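Local coordinates for putative D-glycero-D-manno-heptose 7-phosphate kinase (Campylobacter jejuni subsp. jejuni, PDB 4N3O), which phosphorylates D-glycero-alpha-D-manno-heptose 7-phosphate at C-1 with ATP, the first step toward the GDP-heptose used in capsule polysaccharide synthesis, at residues K55-S60 with N64-Y69; E73-D78 with I83-Y88. All blocks are in the same frame, centred on the assembly; numbering follows the deposited sequence.

Interaction 1 of 2, residues K55-S60 with N64-Y69; sequences KIIFDS and NSYCEY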
ATOM      1  N   LYS A  55       7.122 -25.121  25.770  1.00 73.26           N
ATOM      2  CA  LYS A  55       6.487 -25.470  24.497  1.00 73.79           C
ATOM      3  C   LYS A  55       6.974 -24.595  23.348  1.00 66.89           C
ATOM      4  O   LYS A  55       7.392 -23.460  23.536  1.00 62.01           O
ATOM      5  CB  LYS A  55       4.956 -25.377  24.582  1.00 78.19           C
ATOM      6  CG  LYS A  55       4.229 -26.672  24.912  1.00 86.82           C
ATOM      7  CD  LYS A  55       4.700 -27.323  26.202  1.00 94.87           C
ATOM      8  CE  LYS A  55       3.913 -28.593  26.486  1.00100.26           C
ATOM      9  NZ  LYS A  55       4.005 -29.565  25.360  1.00102.20           N
ATOM     10  N   ILE A  56       6.920 -25.162  22.155  1.00 61.22           N
ATOM     11  CA  ILE A  56       7.284 -24.465  20.954  1.00 59.62           C
ATOM     12  C   ILE A  56       6.147 -24.702  19.964  1.00 59.89           C
ATOM     13  O   ILE A  56       5.864 -25.844  19.597  1.00 56.78           O
ATOM     14  CB  ILE A  56       8.630 -24.947  20.379  1.00 59.03           C
ATOM     15  CG1 ILE A  56       9.784 -24.485  21.282  1.00 60.76           C
ATOM     16  CG2 ILE A  56       8.828 -24.404  18.979  1.00 56.96           C
ATOM     17  CD1 ILE A  56      11.145 -24.992  20.852  1.00 59.85           C
ATOM     18  N   ILE A  57       5.505 -23.613  19.545  1.00 55.97           N
ATOM     19  CA  ILE A  57       4.381 -23.668  18.624  1.00 56.00           C
ATOM     20  C   ILE A  57       4.688 -22.901  17.344  1.00 51.30           C
ATOM     21  O   ILE A  57       5.216 -21.794  17.390  1.00 50.01           O
ATOM     22  CB  ILE A  57       3.133 -23.068  19.303  1.00 59.84           C
ATOM     23  CG1 ILE A  57       2.795 -23.896  20.552  1.00 63.56           C
ATOM     24  CG2 ILE A  57       1.949 -23.005  18.339  1.00 57.87           C
ATOM     25  CD1 ILE A  57       1.655 -23.345  21.375  1.00 66.23           C
ATOM     26  N   PHE A  58       4.386 -23.515  16.210  1.00 49.48           N
ATOM     27  CA  PHE A  58       4.552 -22.894  14.914  1.00 48.78           C
ATOM     28  C   PHE A  58       3.149 -22.857  14.328  1.00 51.49           C
ATOM     29  O   PHE A  58       2.537 -23.918  14.154  1.00 51.84           O
ATOM     30  CB  PHE A  58       5.467 -23.715  14.002  1.00 51.62           C
ATOM     31  CG  PHE A  58       6.885 -23.845  14.494  1.00 52.68           C
ATOM     32  CD1 PHE A  58       7.622 -22.722  14.844  1.00 53.10           C
ATOM     33  CD2 PHE A  58       7.522 -25.071  14.483  1.00 55.48           C
ATOM     34  CE1 PHE A  58       8.939 -22.836  15.247  1.00 54.54           C
ATOM     35  CE2 PHE A  58       8.841 -25.193  14.889  1.00 56.27           C
ATOM     36  CZ  PHE A  58       9.547 -24.078  15.276  1.00 55.49           C
ATOM     37  N   ASP A  59       2.649 -21.653  14.017  1.00 50.03           N
ATOM     38  CA  ASP A  59       1.278 -21.462  13.539  1.00 49.24           C
ATOM     39  C   ASP A  59       1.202 -20.666  12.234  1.00 46.71           C
ATOM     40  O   ASP A  59       1.440 -19.467  12.207  1.00 44.00           O
ATOM     41  CB  ASP A  59       0.483 -20.751  14.630  1.00 50.55           C
ATOM     42  CG  ASP A  59      -0.961 -20.486  14.236  1.00 55.29           C
ATOM     43  OD1 ASP A  59      -1.504 -21.194  13.356  1.00 57.33           O
ATOM     44  OD2 ASP A  59      -1.561 -19.570  14.836  1.00 54.80           O
ATOM     45  N   SER A  60       0.831 -21.357  11.165  1.00 48.98           N
ATOM     46  CA  SER A  60       0.751 -20.789   9.826  1.00 49.20           C
ATOM     47  C   SER A  60      -0.614 -21.121   9.205  1.00 50.15           C
ATOM     48  O   SER A  60      -0.730 -22.060   8.421  1.00 52.54           O
ATOM     49  CB  SER A  60       1.903 -21.368   8.994  1.00 49.27           C
ATOM     50  OG  SER A  60       1.769 -21.103   7.614  1.00 52.82           O
ATOM     51  N   ASN A  64      -2.762 -23.696   6.441  1.00 65.65           N
ATOM     52  CA  ASN A  64      -3.443 -24.715   7.257  1.00 71.74           C
ATOM     53  C   ASN A  64      -2.470 -25.658   7.967  1.00 68.12           C
ATOM     54  O   ASN A  64      -2.632 -26.871   7.922  1.00 68.13           O
ATOM     55  CB  ASN A  64      -4.433 -25.536   6.408  1.00 77.83           C
ATOM     56  CG  ASN A  64      -5.627 -24.719   5.928  1.00 81.16           C
ATOM     57  OD1 ASN A  64      -6.111 -23.822   6.622  1.00 79.96           O
ATOM     58  ND2 ASN A  64      -6.131 -25.057   4.747  1.00 85.60           N
ATOM     59  N   SER A  65      -1.466 -25.090   8.631  1.00 65.48           N
ATOM     60  CA  SER A  65      -0.472 -25.884   9.345  1.00 64.07           C
ATOM     61  C   SER A  65      -0.304 -25.362  10.757  1.00 64.16           C
ATOM     62  O   SER A  65      -0.232 -24.153  10.976  1.00 67.45           O
ATOM     63  CB  SER A  65       0.866 -25.799   8.630  1.00 64.29           C
ATOM     64  OG  SER A  65       0.711 -25.979   7.235  1.00 64.49           O
ATOM     65  N   TYR A  66      -0.227 -26.285  11.706  1.00 67.56           N
ATOM     66  CA  TYR A  66      -0.049 -25.961  13.113  1.00 64.56           C
ATOM     67  C   TYR A  66       0.781 -27.077  13.763  1.00 68.12           C
ATOM     68  O   TYR A  66       0.407 -28.243  13.691  1.00 65.70           O
ATOM     69  CB  TYR A  66      -1.406 -25.831  13.805  1.00 63.89           C
ATOM     70  CG  TYR A  66      -1.310 -25.443  15.263  1.00 63.77           C
ATOM     71  CD1 TYR A  66      -1.182 -26.408  16.257  1.00 67.22           C
ATOM     72  CD2 TYR A  66      -1.343 -24.110  15.644  1.00 62.06           C
ATOM     73  CE1 TYR A  66      -1.096 -26.044  17.589  1.00 68.55           C
ATOM     74  CE2 TYR A  66      -1.247 -23.735  16.962  1.00 60.69           C
ATOM     75  CZ  TYR A  66      -1.128 -24.698  17.929  1.00 68.75           C
ATOM     76  OH  TYR A  66      -1.036 -24.305  19.241  1.00 82.19           O
ATOM     77  N   CYS A  67       1.912 -26.705  14.369  1.00 70.20           N
ATOM     78  CA  CYS A  67       2.821 -27.645  15.031  1.00 69.33           C
ATOM     79  C   CYS A  67       3.019 -27.298  16.498  1.00 70.50           C
ATOM     80  O   CYS A  67       3.073 -26.124  16.881  1.00 67.47           O
ATOM     81  CB  CYS A  67       4.230 -27.580  14.433  1.00 67.51           C
ATOM     82  SG  CYS A  67       4.452 -27.876  12.678  1.00 73.04           S
ATOM     83  N   GLU A  68       3.191 -28.326  17.311  1.00 72.89           N
ATOM     84  CA  GLU A  68       3.476 -28.129  18.711  1.00 73.34           C
ATOM     85  C   GLU A  68       4.508 -29.176  19.112  1.00 71.54           C
ATOM     86  O   GLU A  68       4.360 -30.334  18.763  1.00 71.40           O
ATOM     87  CB  GLU A  68       2.208 -28.237  19.541  1.00 77.32           C
ATOM     88  CG  GLU A  68       2.433 -27.930  21.013  1.00 82.32           C
ATOM     89  CD  GLU A  68       1.142 -27.715  21.774  1.00 84.68           C
ATOM     90  OE1 GLU A  68       1.169 -27.812  23.018  1.00 88.60           O
ATOM     91  OE2 GLU A  68       0.104 -27.448  21.128  1.00 85.40           O
ATOM     92  N   TYR A  69       5.565 -28.747  19.801  1.00 68.55           N
ATOM     93  CA  TYR A  69       6.637 -29.639  20.244  1.00 67.19           C
ATOM     94  C   TYR A  69       7.123 -29.215  21.600  1.00 68.48           C
ATOM     95  O   TYR A  69       6.799 -28.131  22.078  1.00 68.61           O
ATOM     96  CB  TYR A  69       7.854 -29.572  19.308  1.00 65.57           C
ATOM     97  CG  TYR A  69       7.536 -29.750  17.850  1.00 64.76           C
ATOM     98  CD1 TYR A  69       7.336 -31.018  17.304  1.00 65.66           C
ATOM     99  CD2 TYR A  69       7.444 -28.656  17.015  1.00 59.60           C
ATOM    100  CE1 TYR A  69       7.037 -31.179  15.961  1.00 65.16           C
ATOM    101  CE2 TYR A  69       7.155 -28.805  15.674  1.00 61.48           C
ATOM    102  CZ  TYR A  69       6.943 -30.064  15.150  1.00 62.62           C
ATOM    103  OH  TYR A  69       6.644 -30.190  13.812  1.00 62.19           O
TER
HETATM  104  O   HOH W   1      -2.567 -22.968  11.749  1.00 61.27           O

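Interaction 2 of 2, residues E73-D78 with I83-Y88; sequences EFLGND and IFKSIY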
ATOM      1  N   GLU A  73      16.900 -28.488  21.994  1.00 73.35           N
ATOM      2  CA  GLU A  73      17.910 -27.846  21.137  1.00 73.69           C
ATOM      3  C   GLU A  73      17.765 -28.105  19.650  1.00 68.85           C
ATOM      4  O   GLU A  73      18.062 -27.223  18.849  1.00 63.62           O
ATOM      5  CB  GLU A  73      19.340 -28.223  21.557  1.00 80.91           C
ATOM      6  CG  GLU A  73      19.781 -27.686  22.914  1.00 83.69           C
ATOM      7  CD  GLU A  73      21.292 -27.755  23.108  1.00 85.85           C
ATOM      8  OE1 GLU A  73      22.037 -27.376  22.165  1.00 82.31           O
ATOM      9  OE2 GLU A  73      21.734 -28.156  24.211  1.00 87.54           O
ATOM     10  N   PHE A  74      17.341 -29.309  19.279  1.00 67.45           N
ATOM     11  CA  PHE A  74      17.197 -29.658  17.865  1.00 65.59           C
ATOM     12  C   PHE A  74      15.858 -30.315  17.596  1.00 65.37           C
ATOM     13  O   PHE A  74      15.483 -31.254  18.282  1.00 66.13           O
ATOM     14  CB  PHE A  74      18.323 -30.604  17.426  1.00 66.49           C
ATOM     15  CG  PHE A  74      18.281 -30.976  15.960  1.00 66.86           C
ATOM     16  CD1 PHE A  74      18.903 -30.180  15.006  1.00 64.44           C
ATOM     17  CD2 PHE A  74      17.639 -32.141  15.537  1.00 68.86           C
ATOM     18  CE1 PHE A  74      18.875 -30.523  13.661  1.00 63.49           C
ATOM     19  CE2 PHE A  74      17.609 -32.489  14.193  1.00 67.72           C
ATOM     20  CZ  PHE A  74      18.224 -31.671  13.255  1.00 66.56           C
ATOM     21  N   LEU A  75      15.159 -29.809  16.581  1.00 63.16           N
ATOM     22  CA  LEU A  75      13.873 -30.334  16.160  1.00 61.67           C
ATOM     23  C   LEU A  75      14.049 -31.037  14.819  1.00 62.88           C
ATOM     24  O   LEU A  75      14.339 -30.398  13.795  1.00 62.57           O
ATOM     25  CB  LEU A  75      12.876 -29.197  15.999  1.00 60.07           C
ATOM     26  CG  LEU A  75      12.609 -28.344  17.230  1.00 59.49           C
ATOM     27  CD1 LEU A  75      11.604 -27.255  16.874  1.00 58.66           C
ATOM     28  CD2 LEU A  75      12.100 -29.201  18.378  1.00 60.51           C
ATOM     29  N   GLY A  76      13.881 -32.353  14.823  1.00 65.04           N
ATOM     30  CA  GLY A  76      14.028 -33.147  13.613  1.00 65.79           C
ATOM     31  C   GLY A  76      12.865 -32.906  12.690  1.00 66.28           C
ATOM     32  O   GLY A  76      11.790 -32.497  13.139  1.00 63.36           O
ATOM     33  N   ASN A  77      13.082 -33.177  11.403  1.00 69.65           N
ATOM     34  CA  ASN A  77      12.062 -32.958  10.368  1.00 71.66           C
ATOM     35  C   ASN A  77      10.898 -33.929  10.406  1.00 72.91           C
ATOM     36  O   ASN A  77      11.092 -35.122  10.601  1.00 81.11           O
ATOM     37  CB  ASN A  77      12.704 -32.993   8.984  1.00 72.93           C
ATOM     38  CG  ASN A  77      13.652 -31.837   8.765  1.00 74.05           C
ATOM     39  OD1 ASN A  77      13.722 -30.908   9.578  1.00 73.88           O
ATOM     40  ND2 ASN A  77      14.382 -31.877   7.659  1.00 76.65           N
ATOM     41  N   ASP A  78       9.691 -33.411  10.195  1.00 72.07           N
ATOM     42  CA  ASP A  78       8.488 -34.241  10.219  1.00 74.26           C
ATOM     43  C   ASP A  78       7.470 -33.881   9.139  1.00 72.93           C
ATOM     44  O   ASP A  78       6.339 -34.332   9.200  1.00 72.48           O
ATOM     45  CB  ASP A  78       7.817 -34.159  11.592  1.00 74.71           C
ATOM     46  CG  ASP A  78       7.249 -32.788  11.887  1.00 76.20           C
ATOM     47  OD1 ASP A  78       7.360 -31.879  11.023  1.00 77.36           O
ATOM     48  OD2 ASP A  78       6.689 -32.616  12.992  1.00 75.92           O
ATOM     49  N   ILE A  83      10.592 -25.655   7.462  1.00 57.70           N
ATOM     50  CA  ILE A  83      11.358 -24.423   7.263  1.00 53.51           C
ATOM     51  C   ILE A  83      11.582 -23.693   8.600  1.00 49.57           C
ATOM     52  O   ILE A  83      12.661 -23.166   8.839  1.00 48.40           O
ATOM     53  CB  ILE A  83      10.707 -23.494   6.196  1.00 56.31           C
ATOM     54  CG1 ILE A  83      11.612 -22.296   5.890  1.00 59.84           C
ATOM     55  CG2 ILE A  83       9.323 -23.023   6.622  1.00 55.24           C
ATOM     56  CD1 ILE A  83      12.966 -22.691   5.319  1.00 64.16           C
ATOM     57  N   PHE A  84      10.592 -23.687   9.492  1.00 50.54           N
ATOM     58  CA  PHE A  84      10.775 -23.025  10.787  1.00 49.41           C
ATOM     59  C   PHE A  84      11.720 -23.820  11.691  1.00 50.91           C
ATOM     60  O   PHE A  84      12.429 -23.246  12.507  1.00 49.27           O
ATOM     61  CB  PHE A  84       9.448 -22.771  11.514  1.00 53.97           C
ATOM     62  CG  PHE A  84       8.464 -21.907  10.745  1.00 56.28           C
ATOM     63  CD1 PHE A  84       8.895 -20.891   9.900  1.00 53.39           C
ATOM     64  CD2 PHE A  84       7.103 -22.047  10.959  1.00 58.16           C
ATOM     65  CE1 PHE A  84       7.982 -20.105   9.221  1.00 54.23           C
ATOM     66  CE2 PHE A  84       6.186 -21.247  10.292  1.00 58.46           C
ATOM     67  CZ  PHE A  84       6.627 -20.272   9.426  1.00 53.15           C
ATOM     68  N   LYS A  85      11.724 -25.139  11.564  1.00 51.30           N
ATOM     69  CA  LYS A  85      12.648 -25.922  12.368  1.00 57.13           C
ATOM     70  C   LYS A  85      14.092 -25.575  12.000  1.00 53.07           C
ATOM     71  O   LYS A  85      14.909 -25.343  12.881  1.00 54.70           O
ATOM     72  CB  LYS A  85      12.376 -27.442  12.255  1.00 61.53           C
ATOM     73  CG  LYS A  85      11.185 -27.896  13.095  1.00 64.67           C
ATOM     74  CD  LYS A  85      10.967 -29.409  13.078  1.00 69.48           C
ATOM     75  CE  LYS A  85      10.179 -29.896  11.874  1.00 72.68           C
ATOM     76  NZ  LYS A  85       8.739 -29.499  11.927  1.00 73.27           N
ATOM     77  N   SER A  86      14.401 -25.522  10.707  1.00 50.85           N
ATOM     78  CA  SER A  86      15.760 -25.186  10.270  1.00 50.80           C
ATOM     79  C   SER A  86      16.184 -23.842  10.861  1.00 52.75           C
ATOM     80  O   SER A  86      17.309 -23.691  11.311  1.00 53.80           O
ATOM     81  CB  SER A  86      15.835 -25.087   8.757  1.00 51.28           C
ATOM     82  OG  SER A  86      15.300 -26.230   8.135  1.00 55.33           O
ATOM     83  N   ILE A  87      15.278 -22.862  10.830  1.00 48.88           N
ATOM     84  CA  ILE A  87      15.566 -21.560  11.376  1.00 47.58           C
ATOM     85  C   ILE A  87      15.801 -21.708  12.873  1.00 47.06           C
ATOM     86  O   ILE A  87      16.829 -21.279  13.396  1.00 48.36           O
ATOM     87  CB  ILE A  87      14.418 -20.570  11.090  1.00 46.92           C
ATOM     88  CG1 ILE A  87      14.365 -20.269   9.583  1.00 47.64           C
ATOM     89  CG2 ILE A  87      14.617 -19.290  11.879  1.00 45.96           C
ATOM     90  CD1 ILE A  87      13.094 -19.589   9.125  1.00 46.88           C
ATOM     91  N   TYR A  88      14.859 -22.327  13.565  1.00 46.51           N
ATOM     92  CA  TYR A  88      15.019 -22.525  15.002  1.00 49.90           C
ATOM     93  C   TYR A  88      16.344 -23.231  15.344  1.00 52.57           C
ATOM     94  O   TYR A  88      17.136 -22.742  16.150  1.00 53.82           O
ATOM     95  CB  TYR A  88      13.851 -23.326  15.565  1.00 51.13           C
ATOM     96  CG  TYR A  88      14.043 -23.673  17.009  1.00 50.62           C
ATOM     97  CD1 TYR A  88      13.856 -22.722  17.993  1.00 48.42           C
ATOM     98  CD2 TYR A  88      14.422 -24.961  17.392  1.00 53.35           C
ATOM     99  CE1 TYR A  88      14.044 -23.032  19.328  1.00 51.47           C
ATOM    100  CE2 TYR A  88      14.605 -25.284  18.723  1.00 54.15           C
ATOM    101  CZ  TYR A  88      14.417 -24.313  19.688  1.00 52.42           C
ATOM    102  OH  TYR A  88      14.600 -24.614  21.011  1.00 53.61           O
TER

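Interaction 1 of 2, residues K55-S60 with N64-Y69
Two donors converge on the carbonyl oxygen of Ser65: the backbone N of Ser60, 3.0 Å from Ser65 O, and a water 2.7 Å from Ser65 O. That water also donates to Asp59 OD1, tying the carboxylate to the opposite strand; the other oxygen, Asp59 OD2, bonds His105 on strand 102-108. The straightest of the six backbone bonds, with an N-H...O angle of 173°, runs from Cys67 N to Phe58 O. Reciprocal pairs of this kind at Ile56-Tyr69, Phe58-Cys67 and Ser60-Ser65, with axes 175° apart, define an antiparallel beta hairpin. Asn64 and Ser65 both face Ser60, which makes a G1 beta bulge at the turn end. Strand 102-108 pairs parallel with 55-60 on its other edge, so the hairpin extends the large mixed sheet of this GHMP kinase. On one face, Ile57 CG2 reaches the phenol end of Tyr66, 3.4 Å from Tyr66 OH. With CG anti to the backbone N, chi1 -178° swings the Tyr66 ring alongside Asp59, whose OD1 meets its edge, and brings its hydroxyl end to Ile57. On the other face, Phe58 CD2 lies in the plane of the Tyr69 ring at its edge, 3.9 Å from Tyr69 CE2. Ser60, by similarity an ATP-binding residue, has its hydroxyl bonded to Thr63 in the turn.

Interaction 2 of 2, residues E73-D78 with I83-Y88
Leu75 lays its side chain across the aliphatic part of Lys85 and against the ring of Tyr88, crossing each at about a right angle. The closest of these contacts is Leu75 CB to Lys85 CD at 3.5 Å, and Leu75 CD1 approaches Tyr88 CD2 at 3.7 Å. This is loop-on-helix packing: the irregular segment 73-78, which leads from the hairpin into helix 82-96, folds back over the first turns of that helix in the GHMP kinase N-terminal domain. Lys85 and Tyr88, three residues apart, present their side chains to the loop, whereas Phe84 and Ile87 pack against helix 118-134. A carbonyl lies beside the lysine stem, with Gly76 O 3.2 Å from Lys85 CD. Tyr88 CG stands anti to its own N (chi1 174°), which brings the ring up against Leu75 and lets its hydroxyl bond the carbonyl of Lys72 and the backbone N of Leu100. Bends at chi3 and chi4 turn the end of Lys85 toward Asp78. The carboxylate there has further partners, Tyr69 at OD2 and the backbone N of Lys80 at OD1, which together would be expected to fix its rotation. Lys85 NZ completes a salt bridge to Asp78 OD1 at 2.9 Å, approaching that oxygen from above the carboxylate plane, 50° out of it.

Interactions 1 and 2 follow each other in series along the chain, their centres 11 Å apart: the hairpin of strands 55-60 and 65-70 closes first, then the loop 73-78 runs into helix 82-96. The two meet directly. Tyr69 OH of the hairpin lies 2.6 Å from Asp78 OD2 and 2.9 Å from Lys85 NZ, both probable hydrogen bonds, so one phenol joins both partners of the salt bridge. Packing adds to this junction, with Phe58 CE1 3.8 Å from Phe84 CB and Ile56 CD1 3.5 Å from Tyr88 OH. Helix 82-96 thus covers the hairpin face bearing Ile56 and Phe58, so the strand that carries Ser60, by similarity an ATP-binding residue, packs against this helix.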